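Local atomic coordinates of B-agarase (PDB entry 4BQ2), a protein that hydrolyses the beta-linkages of agarose as a family 50 exo-beta-agarase from a marine bacterium, probably releasing short products from the chain ends. Residues S136-N141 and G713-V718; N293-T298 and G708-G713; T316-K321 and R362-S367; H358-R363 and G373-F378. One frame throughout, in Å; residues are numbered along the deposited sequence.

Contact 1 joins a loop of the agarase CBM-like region to the loop that follows strand 693-699. Contact 2 lies about 9 Å away, centre to centre, shares G713 with it, and carries the same late loop on to strand 296-301. That strand pairs with strand 373-376, so strand 296-301 of contact 2 and the hairpin of contact 4, the two contact centres about 8 Å apart, share one four-stranded antiparallel sheet. Contact 3 shares R362 and R363 with contact 4 and ties the end of strand 359-362 to a 3-10 turn. Along the chain, contacts 3 and 4 are nested inside contact 2, and contact 2 inside contact 1. The series thus links the CBM-like region to the small sheet through one late loop.

Contact 1: S136-N141 and G713-V718; sequences SGLRSN and GENYNV
R139 and N715 each reach over to the opposite loop. The backbone N of R139 donates to G713 O at 3.1 Å. In return, N715 ND2 donates to S140 O at 2.9 Å, lying in the carbonyl plane and with the oxygen close to the plane of its own amide, which fixes the rotation of that group. The same nitrogen rests on L138 CB, while N715 OD1 faces R139 CB at 3.4 Å and is buried without a polar partner.

The R139 side chain starts with CG anti to the backbone N (chi1 -172°), then bends twice, which lays the guanidinium alongside E714. E714 CG sits over one guanidinium face, 3.7 Å from R139 NH2. The E714 carboxylate lies well out of the guanidinium plane, so no N-H points at it. Water 1 joins the two instead, accepting from R139 NH1 at 3.0 Å and donating to E714 OE2 at 2.7 Å. Beside this, R139 CG meets the Y716 ring at its edge, 3.9 Å from CE1.

Further out, R139 NH2 is bonded to D712 O, which adds a second tie to the loop after strand 693-699. Within 136-141, S136 OG accepts from L138 N and donates to N141 OD1, bracing the loop, and S140 OG is engaged by W154 N. G137 O packs on G713 CA; a CB on G713 would run into that oxygen, and its positive phi also suits glycine. The loop 136-141 thus carries an ST turn, and through it the CBM-like region docks on the loop following strand 693-699.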
loop_
_atom_site.group_PDB
_atom_site.type_symbol
_atom_site.label_atom_id
_atom_site.label_comp_id
_atom_site.label_asym_id
_atom_site.label_seq_id
_atom_site.Cartn_x
_atom_site.Cartn_y
_atom_site.Cartn_z
ATOM N N SER A 136 -9.874 4.252 16.846
ATOM C CA SER A 136 -10.936 4.808 16.005
ATOM C C SER A 136 -11.205 4.027 14.712
ATOM O O SER A 136 -12.271 4.186 14.091
ATOM C CB SER A 136 -10.506 6.197 15.590
ATOM O OG SER A 136 -9.279 6.099 14.862
ATOM N N GLY A 137 -10.228 3.226 14.279
ATOM C CA GLY A 137 -10.319 2.561 12.979
ATOM C C GLY A 137 -9.860 3.439 11.830
ATOM O O GLY A 137 -10.173 3.154 10.660
ATOM N N LEU A 138 -9.112 4.486 12.169
ATOM C CA LEU A 138 -8.406 5.329 11.214
ATOM C C LEU A 138 -6.913 4.996 11.305
ATOM O O LEU A 138 -6.408 4.790 12.416
ATOM C CB LEU A 138 -8.613 6.791 11.587
ATOM C CG LEU A 138 -9.902 7.441 11.049
ATOM C CD1 LEU A 138 -11.142 6.824 11.665
ATOM C CD2 LEU A 138 -9.830 8.933 11.309
ATOM N N ARG A 139 -6.213 4.920 10.158
ATOM C CA ARG A 139 -4.777 4.620 10.167
ATOM C C ARG A 139 -4.026 5.723 10.891
ATOM O O ARG A 139 -3.050 5.471 11.568
ATOM C CB ARG A 139 -4.206 4.455 8.734
ATOM C CG ARG A 139 -2.754 3.943 8.726
ATOM C CD ARG A 139 -2.641 2.622 9.500
ATOM N NE ARG A 139 -3.637 1.639 9.039
ATOM C CZ ARG A 139 -3.427 0.701 8.121
ATOM N NH1 ARG A 139 -2.221 0.555 7.557
ATOM N NH2 ARG A 139 -4.419 -0.121 7.788
ATOM N N SER A 140 -4.496 6.955 10.730
ATOM C CA SER A 140 -4.039 8.060 11.540
ATOM C C SER A 140 -5.241 8.941 11.813
ATOM O O SER A 140 -6.175 9.065 10.980
ATOM C CB SER A 140 -2.936 8.856 10.840
ATOM O OG SER A 140 -2.085 9.466 11.797
ATOM N N ASN A 141 -5.208 9.551 12.990
ATOM C CA ASN A 141 -6.320 10.305 13.507
ATOM C C ASN A 141 -6.205 11.764 13.224
ATOM O O ASN A 141 -5.101 12.289 13.017
ATOM C CB ASN A 141 -6.406 10.110 15.048
ATOM C CG ASN A 141 -7.230 8.901 15.439
ATOM O OD1 ASN A 141 -7.933 8.320 14.606
ATOM N ND2 ASN A 141 -7.144 8.497 16.708
ATOM N N GLY A 713 -9.065 0.301 7.510
ATOM C CA GLY A 713 -8.895 1.660 8.042
ATOM C C GLY A 713 -7.922 2.568 7.301
ATOM O O GLY A 713 -7.707 3.712 7.712
ATOM N N GLU A 714 -7.298 2.090 6.224
ATOM C CA GLU A 714 -6.505 3.025 5.410
ATOM C C GLU A 714 -7.421 4.200 5.014
ATOM O O GLU A 714 -8.553 3.985 4.517
ATOM C CB GLU A 714 -5.931 2.355 4.147
ATOM C CG GLU A 714 -4.807 1.344 4.416
ATOM C CD GLU A 714 -4.215 0.768 3.140
ATOM O OE1 GLU A 714 -4.566 1.252 2.028
ATOM O OE2 GLU A 714 -3.370 -0.159 3.245
ATOM N N ASN A 715 -6.917 5.414 5.219
ATOM C CA ASN A 715 -7.680 6.650 5.067
ATOM C C ASN A 715 -6.876 7.689 4.320
ATOM O O ASN A 715 -6.758 8.834 4.761
ATOM C CB ASN A 715 -8.146 7.188 6.461
ATOM C CG ASN A 715 -6.985 7.528 7.411
ATOM O OD1 ASN A 715 -5.844 7.076 7.229
ATOM N ND2 ASN A 715 -7.274 8.355 8.423
ATOM N N TYR A 716 -6.304 7.289 3.180
ATOM C CA TYR A 716 -5.263 8.061 2.518
ATOM C C TYR A 716 -5.686 8.965 1.354
ATOM O O TYR A 716 -6.616 8.644 0.612
ATOM C CB TYR A 716 -4.236 7.061 1.919
ATOM C CG TYR A 716 -3.574 6.055 2.850
ATOM C CD1 TYR A 716 -3.406 6.316 4.222
ATOM C CD2 TYR A 716 -3.039 4.864 2.335
ATOM C CE1 TYR A 716 -2.786 5.407 5.058
ATOM C CE2 TYR A 716 -2.381 3.954 3.156
ATOM C CZ TYR A 716 -2.246 4.222 4.508
ATOM O OH TYR A 716 -1.586 3.316 5.330
ATOM N N ASN A 717 -4.910 10.025 1.120
ATOM C CA ASN A 717 -5.051 10.859 -0.075
ATOM C C ASN A 717 -4.275 10.253 -1.216
ATOM O O ASN A 717 -3.238 10.759 -1.594
ATOM C CB ASN A 717 -4.590 12.309 0.179
ATOM C CG ASN A 717 -4.584 13.163 -1.098
ATOM O OD1 ASN A 717 -5.440 12.991 -2.022
ATOM N ND2 ASN A 717 -3.615 14.035 -1.193
ATOM N N VAL A 718 -4.799 9.174 -1.785
ATOM C CA VAL A 718 -4.068 8.447 -2.796
ATOM C C VAL A 718 -4.839 8.410 -4.113
ATOM O O VAL A 718 -4.450 7.691 -5.032
ATOM C CB VAL A 718 -3.660 7.047 -2.294
ATOM C CG1 VAL A 718 -2.673 7.205 -1.149
ATOM C CG2 VAL A 718 -4.862 6.223 -1.854
HETATM O O HOH W 1 -2.315 -1.502 5.334
#

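Contact 2: N293-T298 and G708-G713; sequences NSSTMT and GRAYDG
G708 O is held from two directions. T296 OG1 donates to it at 2.7 Å, in the carbonyl plane and on a lone pair, and water 2 donates to it at 2.9 Å while accepting from M297 N. A chi1 of -171° turns OG1 of T296 away from the backbone N and toward G708; it also bonds to T707 OG1, so both T707 and G708 are drawn to the same threonine. Next to it runs a backbone link, A710 N to S295 O at 2.9 Å, and R709 CA adds a CA-H...O contact to that same carbonyl.

The backbone of T296 is bonded to Y376 of strand 373-376. The two segments follow strands 280-287 and 693-699, which are parallel neighbours, consistent with the closure between the first and last strands of the (beta/alpha)8 barrel expected of this glycoside hydrolase clan.

A710 CB points into the contact and touches both S295 OG (3.7 Å) and M297 SD (3.9 Å). S295 OG has its polar partner in N360 ND2 of the neighbouring hairpin. R709 CB lies against N293 O, and from there the extended arginine chain runs to D712. It grips that carboxylate side-on: NE reaches OD1 at 2.7 Å and NH2 reaches OD2 at 2.9 Å. Both oxygens lie in the guanidinium plane, but the nitrogens stand above the plane of the carboxylate. Y711 CD2 lies over one guanidinium face, toward its rim, and G713 N bonds back to R709 O, four residues earlier.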
loop_
_atom_site.group_PDB
_atom_site.type_symbol
_atom_site.label_atom_id
_atom_site.label_comp_id
_atom_site.label_asym_id
_atom_site.label_seq_id
_atom_site.Cartn_x
_atom_site.Cartn_y
_atom_site.Cartn_z
ATOM N N ASN A 293 -14.113 -0.752 -2.433
ATOM C CA ASN A 293 -13.231 -0.289 -1.347
ATOM C C ASN A 293 -13.539 1.132 -0.892
ATOM O O ASN A 293 -12.724 1.758 -0.178
ATOM C CB ASN A 293 -11.759 -0.425 -1.748
ATOM C CG ASN A 293 -11.358 -1.859 -1.967
ATOM O OD1 ASN A 293 -11.203 -2.650 -1.005
ATOM N ND2 ASN A 293 -11.167 -2.217 -3.216
ATOM N N SER A 294 -14.711 1.627 -1.311
ATOM C CA SER A 294 -15.089 3.025 -1.112
ATOM C C SER A 294 -16.044 3.214 0.055
ATOM O O SER A 294 -16.526 4.328 0.275
ATOM C CB SER A 294 -15.686 3.633 -2.398
ATOM O OG SER A 294 -16.990 3.122 -2.679
ATOM N N SER A 295 -16.355 2.141 0.783
ATOM C CA SER A 295 -17.241 2.272 1.942
ATOM C C SER A 295 -16.445 2.358 3.237
ATOM O O SER A 295 -15.306 1.875 3.295
ATOM C CB SER A 295 -18.255 1.117 1.991
ATOM O OG SER A 295 -17.655 -0.081 2.498
ATOM N N THR A 296 -17.053 2.979 4.262
ATOM C CA THR A 296 -16.436 3.207 5.585
ATOM C C THR A 296 -17.400 2.744 6.679
ATOM O O THR A 296 -18.612 2.924 6.517
ATOM C CB THR A 296 -16.048 4.701 5.776
ATOM O OG1 THR A 296 -15.273 4.861 6.973
ATOM C CG2 THR A 296 -17.282 5.692 5.726
ATOM N N MET A 297 -16.892 2.116 7.755
ATOM C CA MET A 297 -17.783 1.569 8.787
ATOM C C MET A 297 -18.583 2.683 9.489
ATOM O O MET A 297 -17.995 3.660 9.960
ATOM C CB MET A 297 -17.013 0.708 9.823
ATOM C CG MET A 297 -16.350 -0.578 9.304
ATOM S SD MET A 297 -17.457 -1.753 8.494
ATOM C CE MET A 297 -16.543 -3.267 8.753
ATOM N N THR A 298 -19.912 2.538 9.531
ATOM C CA THR A 298 -20.777 3.533 10.189
ATOM C C THR A 298 -20.878 3.409 11.707
ATOM O O THR A 298 -21.270 4.370 12.403
ATOM C CB THR A 298 -22.216 3.517 9.652
ATOM O OG1 THR A 298 -22.820 2.259 9.959
ATOM C CG2 THR A 298 -22.265 3.776 8.139
ATOM N N GLY A 708 -11.500 5.943 7.001
ATOM C CA GLY A 708 -11.020 4.586 6.748
ATOM C C GLY A 708 -11.852 3.710 5.829
ATOM O O GLY A 708 -13.067 3.617 5.958
ATOM N N ARG A 709 -11.193 3.019 4.898
ATOM C CA ARG A 709 -11.913 2.010 4.117
ATOM C C ARG A 709 -12.317 0.894 5.084
ATOM O O ARG A 709 -11.602 0.604 6.037
ATOM C CB ARG A 709 -11.066 1.472 2.950
ATOM C CG ARG A 709 -9.860 0.624 3.376
ATOM C CD ARG A 709 -9.020 0.201 2.161
ATOM N NE ARG A 709 -7.849 -0.579 2.556
ATOM C CZ ARG A 709 -7.056 -1.228 1.707
ATOM N NH1 ARG A 709 -7.284 -1.134 0.387
ATOM N NH2 ARG A 709 -6.032 -1.947 2.178
ATOM N N ALA A 710 -13.491 0.320 4.863
ATOM C CA ALA A 710 -14.047 -0.717 5.747
ATOM C C ALA A 710 -13.073 -1.897 6.022
ATOM O O ALA A 710 -12.995 -2.420 7.146
ATOM C CB ALA A 710 -15.387 -1.208 5.175
ATOM N N TYR A 711 -12.302 -2.306 5.012
ATOM C CA TYR A 711 -11.408 -3.451 5.163
ATOM C C TYR A 711 -10.382 -3.294 6.289
ATOM O O TYR A 711 -10.203 -4.203 7.069
ATOM C CB TYR A 711 -10.685 -3.725 3.831
ATOM C CG TYR A 711 -9.742 -4.933 3.788
ATOM C CD1 TYR A 711 -10.146 -6.194 4.268
ATOM C CD2 TYR A 711 -8.488 -4.825 3.175
ATOM C CE1 TYR A 711 -9.320 -7.306 4.149
ATOM C CE2 TYR A 711 -7.646 -5.923 3.058
ATOM C CZ TYR A 711 -8.056 -7.152 3.555
ATOM O OH TYR A 711 -7.200 -8.228 3.454
ATOM N N ASP A 712 -9.705 -2.153 6.380
ATOM C CA ASP A 712 -8.584 -2.092 7.309
ATOM C C ASP A 712 -8.222 -0.701 7.813
ATOM O O ASP A 712 -7.147 -0.528 8.410
ATOM C CB ASP A 712 -7.357 -2.733 6.630
ATOM C CG ASP A 712 -6.802 -1.862 5.529
ATOM O OD1 ASP A 712 -7.470 -0.835 5.195
ATOM O OD2 ASP A 712 -5.694 -2.190 5.024
ATOM N N GLY A 713 -9.065 0.301 7.510
ATOM C CA GLY A 713 -8.895 1.660 8.042
ATOM C C GLY A 713 -7.922 2.568 7.301
ATOM O O GLY A 713 -7.707 3.712 7.712
HETATM O O HOH W 2 -14.154 1.882 8.067
#

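Contact 3: T316-K321 and R362-S367; sequences TPEDSK and RRSAHS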
loop_
_atom_site.group_PDB
_atom_site.type_symbol
_atom_site.label_atom_id
_atom_site.label_comp_id
_atom_site.label_asym_id
_atom_site.label_seq_id
_atom_site.Cartn_x
_atom_site.Cartn_y
_atom_site.Cartn_z
ATOM N N THR A 316 -13.952 -14.867 -4.581
ATOM C CA THR A 316 -13.718 -13.460 -4.289
ATOM C C THR A 316 -13.720 -13.205 -2.774
ATOM O O THR A 316 -14.717 -13.505 -2.093
ATOM C CB THR A 316 -14.768 -12.586 -5.008
ATOM O OG1 THR A 316 -14.741 -12.884 -6.419
ATOM C CG2 THR A 316 -14.510 -11.077 -4.767
ATOM N N PRO A 317 -12.597 -12.676 -2.240
ATOM C CA PRO A 317 -12.520 -12.383 -0.829
ATOM C C PRO A 317 -13.412 -11.187 -0.500
ATOM O O PRO A 317 -13.713 -10.353 -1.376
ATOM C CB PRO A 317 -11.031 -12.060 -0.581
ATOM C CG PRO A 317 -10.467 -11.720 -1.908
ATOM C CD PRO A 317 -11.381 -12.274 -2.969
ATOM N N GLU A 318 -13.821 -11.122 0.762
ATOM C CA GLU A 318 -14.853 -10.183 1.210
ATOM C C GLU A 318 -14.475 -8.748 0.880
ATOM O O GLU A 318 -15.312 -7.979 0.420
ATOM C CB GLU A 318 -15.137 -10.354 2.716
ATOM C CG GLU A 318 -16.307 -9.496 3.231
ATOM C CD GLU A 318 -17.700 -9.997 2.805
ATOM O OE1 GLU A 318 -17.791 -10.959 1.980
ATOM O OE2 GLU A 318 -18.724 -9.416 3.286
ATOM N N ASP A 319 -13.205 -8.397 1.086
ATOM C CA ASP A 319 -12.708 -7.056 0.770
ATOM C C ASP A 319 -12.946 -6.618 -0.701
ATOM O O ASP A 319 -13.105 -5.431 -0.998
ATOM C CB ASP A 319 -11.217 -6.972 1.128
ATOM C CG ASP A 319 -10.362 -7.860 0.248
ATOM O OD1 ASP A 319 -9.897 -7.367 -0.826
ATOM O OD2 ASP A 319 -10.153 -9.031 0.631
ATOM N N SER A 320 -13.009 -7.595 -1.608
ATOM C CA SER A 320 -13.080 -7.343 -3.055
ATOM C C SER A 320 -14.466 -7.657 -3.619
ATOM O O SER A 320 -14.678 -7.569 -4.829
ATOM C CB SER A 320 -12.005 -8.158 -3.807
ATOM O OG SER A 320 -10.701 -7.710 -3.471
ATOM N N LYS A 321 -15.424 -7.955 -2.737
ATOM C CA LYS A 321 -16.807 -8.186 -3.156
ATOM C C LYS A 321 -17.473 -6.901 -3.612
ATOM O O LYS A 321 -17.046 -5.810 -3.254
ATOM C CB LYS A 321 -17.635 -8.844 -2.038
ATOM C CG LYS A 321 -17.138 -10.251 -1.700
ATOM C CD LYS A 321 -17.627 -11.279 -2.703
ATOM C CE LYS A 321 -19.087 -11.673 -2.440
ATOM N NZ LYS A 321 -19.570 -12.631 -3.476
ATOM N N ARG A 362 -20.146 -5.315 5.374
ATOM C CA ARG A 362 -19.019 -6.242 5.283
ATOM C C ARG A 362 -19.112 -7.301 6.385
ATOM O O ARG A 362 -19.432 -6.978 7.518
ATOM C CB ARG A 362 -17.696 -5.471 5.329
ATOM C CG ARG A 362 -17.401 -4.675 4.057
ATOM C CD ARG A 362 -17.550 -5.521 2.785
ATOM N NE ARG A 362 -16.967 -4.870 1.605
ATOM C CZ ARG A 362 -17.398 -5.030 0.357
ATOM N NH1 ARG A 362 -18.451 -5.809 0.074
ATOM N NH2 ARG A 362 -16.781 -4.377 -0.629
ATOM N N ARG A 363 -18.857 -8.567 6.049
ATOM C CA ARG A 363 -19.024 -9.659 7.024
ATOM C C ARG A 363 -17.719 -9.973 7.729
ATOM O O ARG A 363 -17.692 -10.740 8.687
ATOM C CB ARG A 363 -19.639 -10.888 6.357
ATOM C CG ARG A 363 -20.998 -10.577 5.739
ATOM C CD ARG A 363 -21.370 -11.626 4.710
ATOM N NE ARG A 363 -20.791 -11.321 3.395
ATOM C CZ ARG A 363 -21.207 -11.847 2.241
ATOM N NH1 ARG A 363 -22.226 -12.720 2.208
ATOM N NH2 ARG A 363 -20.608 -11.495 1.107
ATOM N N SER A 364 -16.645 -9.340 7.277
ATOM C CA SER A 364 -15.349 -9.472 7.938
ATOM C C SER A 364 -14.546 -8.188 7.730
ATOM O O SER A 364 -14.954 -7.307 6.962
ATOM C CB SER A 364 -14.579 -10.669 7.389
ATOM O OG SER A 364 -14.355 -10.489 6.003
ATOM N N ALA A 365 -13.415 -8.083 8.427
ATOM C CA ALA A 365 -12.513 -6.945 8.290
ATOM C C ALA A 365 -11.125 -7.469 8.587
ATOM O O ALA A 365 -10.988 -8.449 9.316
ATOM C CB ALA A 365 -12.873 -5.845 9.285
ATOM N N HIS A 366 -10.093 -6.835 8.036
ATOM C CA HIS A 366 -8.727 -7.261 8.360
ATOM C C HIS A 366 -8.368 -6.719 9.734
ATOM O O HIS A 366 -7.806 -7.435 10.571
ATOM C CB HIS A 366 -7.728 -6.769 7.315
ATOM C CG HIS A 366 -6.293 -6.866 7.745
ATOM N ND1 HIS A 366 -5.503 -7.976 7.490
ATOM C CD2 HIS A 366 -5.498 -5.980 8.386
ATOM C CE1 HIS A 366 -4.279 -7.753 7.949
ATOM N NE2 HIS A 366 -4.251 -6.550 8.494
ATOM N N SER A 367 -8.703 -5.454 9.967
ATOM C CA SER A 367 -8.371 -4.806 11.244
ATOM C C SER A 367 -9.286 -3.620 11.450
ATOM O O SER A 367 -9.921 -3.150 10.504
ATOM C CB SER A 367 -6.908 -4.360 11.233
ATOM O OG SER A 367 -6.695 -3.425 10.186
HETATM O O HOH W 3 -19.957 -7.696 1.498
HETATM O O HOH W 4 -14.293 -4.109 1.245
#
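This is a charged, partly buried contact between the short 3-10 segment 318-320 and the chain leaving strand 359-362, with E318 at its centre. R363 takes the E318 carboxylate side-on with two nitrogens. NE meets OE2 at 2.8 Å, almost straight at 176° and in the guanidinium plane, while NH2 reaches the syn lone pair of OE1 at 3.0 Å. The two planes are 55° apart, so the pair is twisted rather than flat. The backbone N of R363 also donates to OE2 at 2.9 Å, on the anti side but out of the carboxylate plane, from the same face as NE. Water 3 gives that oxygen a third bond and joins it to R362 NH1. R310 holds OE1 in a further salt bridge. The positive groups around it would probably favour the ionised form of E318.

R362 lies against the backbone of the 3-10 segment. E318 O stands 3.6 Å above the centre of its guanidinium, and NH2 donates to K321 O at 3.0 Å, from above the carbonyl plane. Water 4 links R362 NE to D319 O, and NH2 has a second acceptor in S292 O. S364 OG packs against E318 CB at 3.4 Å. Beside the direct and water-borne bonds of R362, the core is a bidentate, side-on arginine-glutamate salt bridge between the 3-10 turn and the end of a hairpin strand.

Contact 4: H358-R363 and G373-F378; sequences HYNYRR and GEAYSF
N360 and A375 form a hydrogen-bonded antiparallel pair, with N360 N to A375 O at 2.7 Å and A375 N to N360 O at 2.8 Å. R362 and G373 make the next such pair, each N donating to the other's O at 3.0 Å. At the opposite end, S377 N gives a nearly straight bond (175°) to H358 O, so the ladder runs on past the last bridged pair. S377 also occupies the N-cap of helix 378-387.

The non-hydrogen-bonded pairs, Y359 with Y376 and Y361 with E374, put their side chains on one face of the sheet. There Y376 turns its edge to the face of Y359 in a T-shaped stack, centroids 5.0 Å apart and planes at 70°. With chi1 at -171°, the Y376 ring extends opposite its backbone N and across to Y359 and H358. E374 CD packs against Y359 CE1 at 3.5 Å; its carboxylate is taken by T298 and R334. The Y361 ring lies over the G373 peptide, with G373 O 3.3 Å above one face, toward the rim, and its hydroxyl bonds to D301.

On the other face, N360 ND2 lies over the R362 guanidinium and bonds to S295 OG. Strands 359-362 and 373-376 form a beta hairpin, the first of them an edge strand of the four-stranded antiparallel sheet.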
loop_
_atom_site.group_PDB
_atom_site.type_symbol
_atom_site.label_atom_id
_atom_site.label_comp_id
_atom_site.label_asym_id
_atom_site.label_seq_id
_atom_site.Cartn_x
_atom_site.Cartn_y
_atom_site.Cartn_z
ATOM N N HIS A 358 -26.689 3.392 -1.019
ATOM C CA HIS A 358 -25.237 3.454 -0.993
ATOM C C HIS A 358 -24.668 2.865 0.298
ATOM O O HIS A 358 -23.464 2.909 0.533
ATOM C CB HIS A 358 -24.724 4.864 -1.356
ATOM C CG HIS A 358 -25.230 5.348 -2.686
ATOM N ND1 HIS A 358 -24.694 4.926 -3.886
ATOM C CD2 HIS A 358 -26.258 6.168 -3.006
ATOM C CE1 HIS A 358 -25.355 5.482 -4.884
ATOM N NE2 HIS A 358 -26.312 6.241 -4.378
ATOM N N TYR A 359 -25.552 2.301 1.121
ATOM C CA TYR A 359 -25.146 1.464 2.243
ATOM C C TYR A 359 -24.496 0.167 1.756
ATOM O O TYR A 359 -24.799 -0.330 0.667
ATOM C CB TYR A 359 -26.327 1.148 3.150
ATOM C CG TYR A 359 -26.676 2.278 4.101
ATOM C CD1 TYR A 359 -25.809 2.636 5.136
ATOM C CD2 TYR A 359 -27.891 2.977 3.982
ATOM C CE1 TYR A 359 -26.127 3.670 6.009
ATOM C CE2 TYR A 359 -28.206 4.009 4.851
ATOM C CZ TYR A 359 -27.324 4.341 5.865
ATOM O OH TYR A 359 -27.640 5.375 6.729
ATOM N N ASN A 360 -23.594 -0.352 2.579
ATOM C CA ASN A 360 -22.848 -1.574 2.312
ATOM C C ASN A 360 -22.864 -2.375 3.613
ATOM O O ASN A 360 -23.152 -1.821 4.699
ATOM C CB ASN A 360 -21.405 -1.213 1.901
ATOM C CG ASN A 360 -20.533 -2.440 1.615
ATOM O OD1 ASN A 360 -21.010 -3.471 1.139
ATOM N ND2 ASN A 360 -19.239 -2.321 1.894
ATOM N N TYR A 361 -22.590 -3.670 3.514
ATOM C CA TYR A 361 -22.336 -4.472 4.707
ATOM C C TYR A 361 -21.120 -5.366 4.472
ATOM O O TYR A 361 -21.072 -6.103 3.483
ATOM C CB TYR A 361 -23.549 -5.320 5.094
ATOM C CG TYR A 361 -23.364 -5.954 6.455
ATOM C CD1 TYR A 361 -23.745 -5.273 7.620
ATOM C CD2 TYR A 361 -22.762 -7.214 6.593
ATOM C CE1 TYR A 361 -23.553 -5.844 8.869
ATOM C CE2 TYR A 361 -22.564 -7.785 7.853
ATOM C CZ TYR A 361 -22.956 -7.086 8.984
ATOM O OH TYR A 361 -22.756 -7.637 10.240
ATOM N N ARG A 362 -20.146 -5.315 5.374
ATOM C CA ARG A 362 -19.019 -6.242 5.283
ATOM C C ARG A 362 -19.112 -7.301 6.385
ATOM O O ARG A 362 -19.432 -6.978 7.518
ATOM C CB ARG A 362 -17.696 -5.471 5.329
ATOM C CG ARG A 362 -17.401 -4.675 4.057
ATOM C CD ARG A 362 -17.550 -5.521 2.785
ATOM N NE ARG A 362 -16.967 -4.870 1.605
ATOM C CZ ARG A 362 -17.398 -5.030 0.357
ATOM N NH1 ARG A 362 -18.451 -5.809 0.074
ATOM N NH2 ARG A 362 -16.781 -4.377 -0.629
ATOM N N ARG A 363 -18.857 -8.567 6.049
ATOM C CA ARG A 363 -19.024 -9.659 7.024
ATOM C C ARG A 363 -17.719 -9.973 7.729
ATOM O O ARG A 363 -17.692 -10.740 8.687
ATOM C CB ARG A 363 -19.639 -10.888 6.357
ATOM C CG ARG A 363 -20.998 -10.577 5.739
ATOM C CD ARG A 363 -21.370 -11.626 4.710
ATOM N NE ARG A 363 -20.791 -11.321 3.395
ATOM C CZ ARG A 363 -21.207 -11.847 2.241
ATOM N NH1 ARG A 363 -22.226 -12.720 2.208
ATOM N NH2 ARG A 363 -20.608 -11.495 1.107
ATOM N N GLY A 373 -19.953 -5.170 9.897
ATOM C CA GLY A 373 -20.797 -4.019 10.121
ATOM C C GLY A 373 -21.318 -3.331 8.892
ATOM O O GLY A 373 -20.901 -3.614 7.740
ATOM N N GLU A 374 -22.262 -2.439 9.151
ATOM C CA GLU A 374 -22.780 -1.564 8.126
ATOM C C GLU A 374 -21.679 -0.567 7.728
ATOM O O GLU A 374 -20.862 -0.129 8.556
ATOM C CB GLU A 374 -24.045 -0.861 8.634
ATOM C CG GLU A 374 -24.584 0.235 7.717
ATOM C CD GLU A 374 -25.584 1.131 8.425
ATOM O OE1 GLU A 374 -25.149 2.133 9.056
ATOM O OE2 GLU A 374 -26.800 0.837 8.339
ATOM N N ALA A 375 -21.618 -0.277 6.430
ATOM C CA ALA A 375 -20.695 0.714 5.909
ATOM C C ALA A 375 -21.456 1.628 4.928
ATOM O O ALA A 375 -22.566 1.290 4.497
ATOM C CB ALA A 375 -19.492 0.021 5.267
ATOM N N TYR A 376 -20.923 2.808 4.634
ATOM C CA TYR A 376 -21.572 3.678 3.660
ATOM C C TYR A 376 -20.529 4.180 2.684
ATOM O O TYR A 376 -19.406 4.501 3.082
ATOM C CB TYR A 376 -22.308 4.855 4.335
ATOM C CG TYR A 376 -23.183 5.685 3.392
ATOM C CD1 TYR A 376 -24.448 5.233 3.028
ATOM C CD2 TYR A 376 -22.739 6.905 2.876
ATOM C CE1 TYR A 376 -25.267 5.967 2.180
ATOM C CE2 TYR A 376 -23.543 7.651 2.015
ATOM C CZ TYR A 376 -24.822 7.171 1.683
ATOM O OH TYR A 376 -25.660 7.871 0.831
ATOM N N SER A 377 -20.885 4.184 1.400
ATOM C CA SER A 377 -20.013 4.724 0.362
ATOM C C SER A 377 -20.464 6.122 -0.049
ATOM O O SER A 377 -21.387 6.284 -0.866
ATOM C CB SER A 377 -19.959 3.794 -0.873
ATOM O OG SER A 377 -19.130 4.420 -1.854
ATOM N N PHE A 378 -19.816 7.131 0.519
ATOM C CA PHE A 378 -20.071 8.512 0.129
ATOM C C PHE A 378 -19.720 8.766 -1.352
ATOM O O PHE A 378 -20.444 9.487 -2.054
ATOM C CB PHE A 378 -19.336 9.474 1.053
ATOM C CG PHE A 378 -19.944 9.545 2.424
ATOM C CD1 PHE A 378 -21.041 10.384 2.669
ATOM C CD2 PHE A 378 -19.437 8.765 3.465
ATOM C CE1 PHE A 378 -21.610 10.429 3.948
ATOM C CE2 PHE A 378 -20.002 8.819 4.733
ATOM C CZ PHE A 378 -21.086 9.644 4.967
#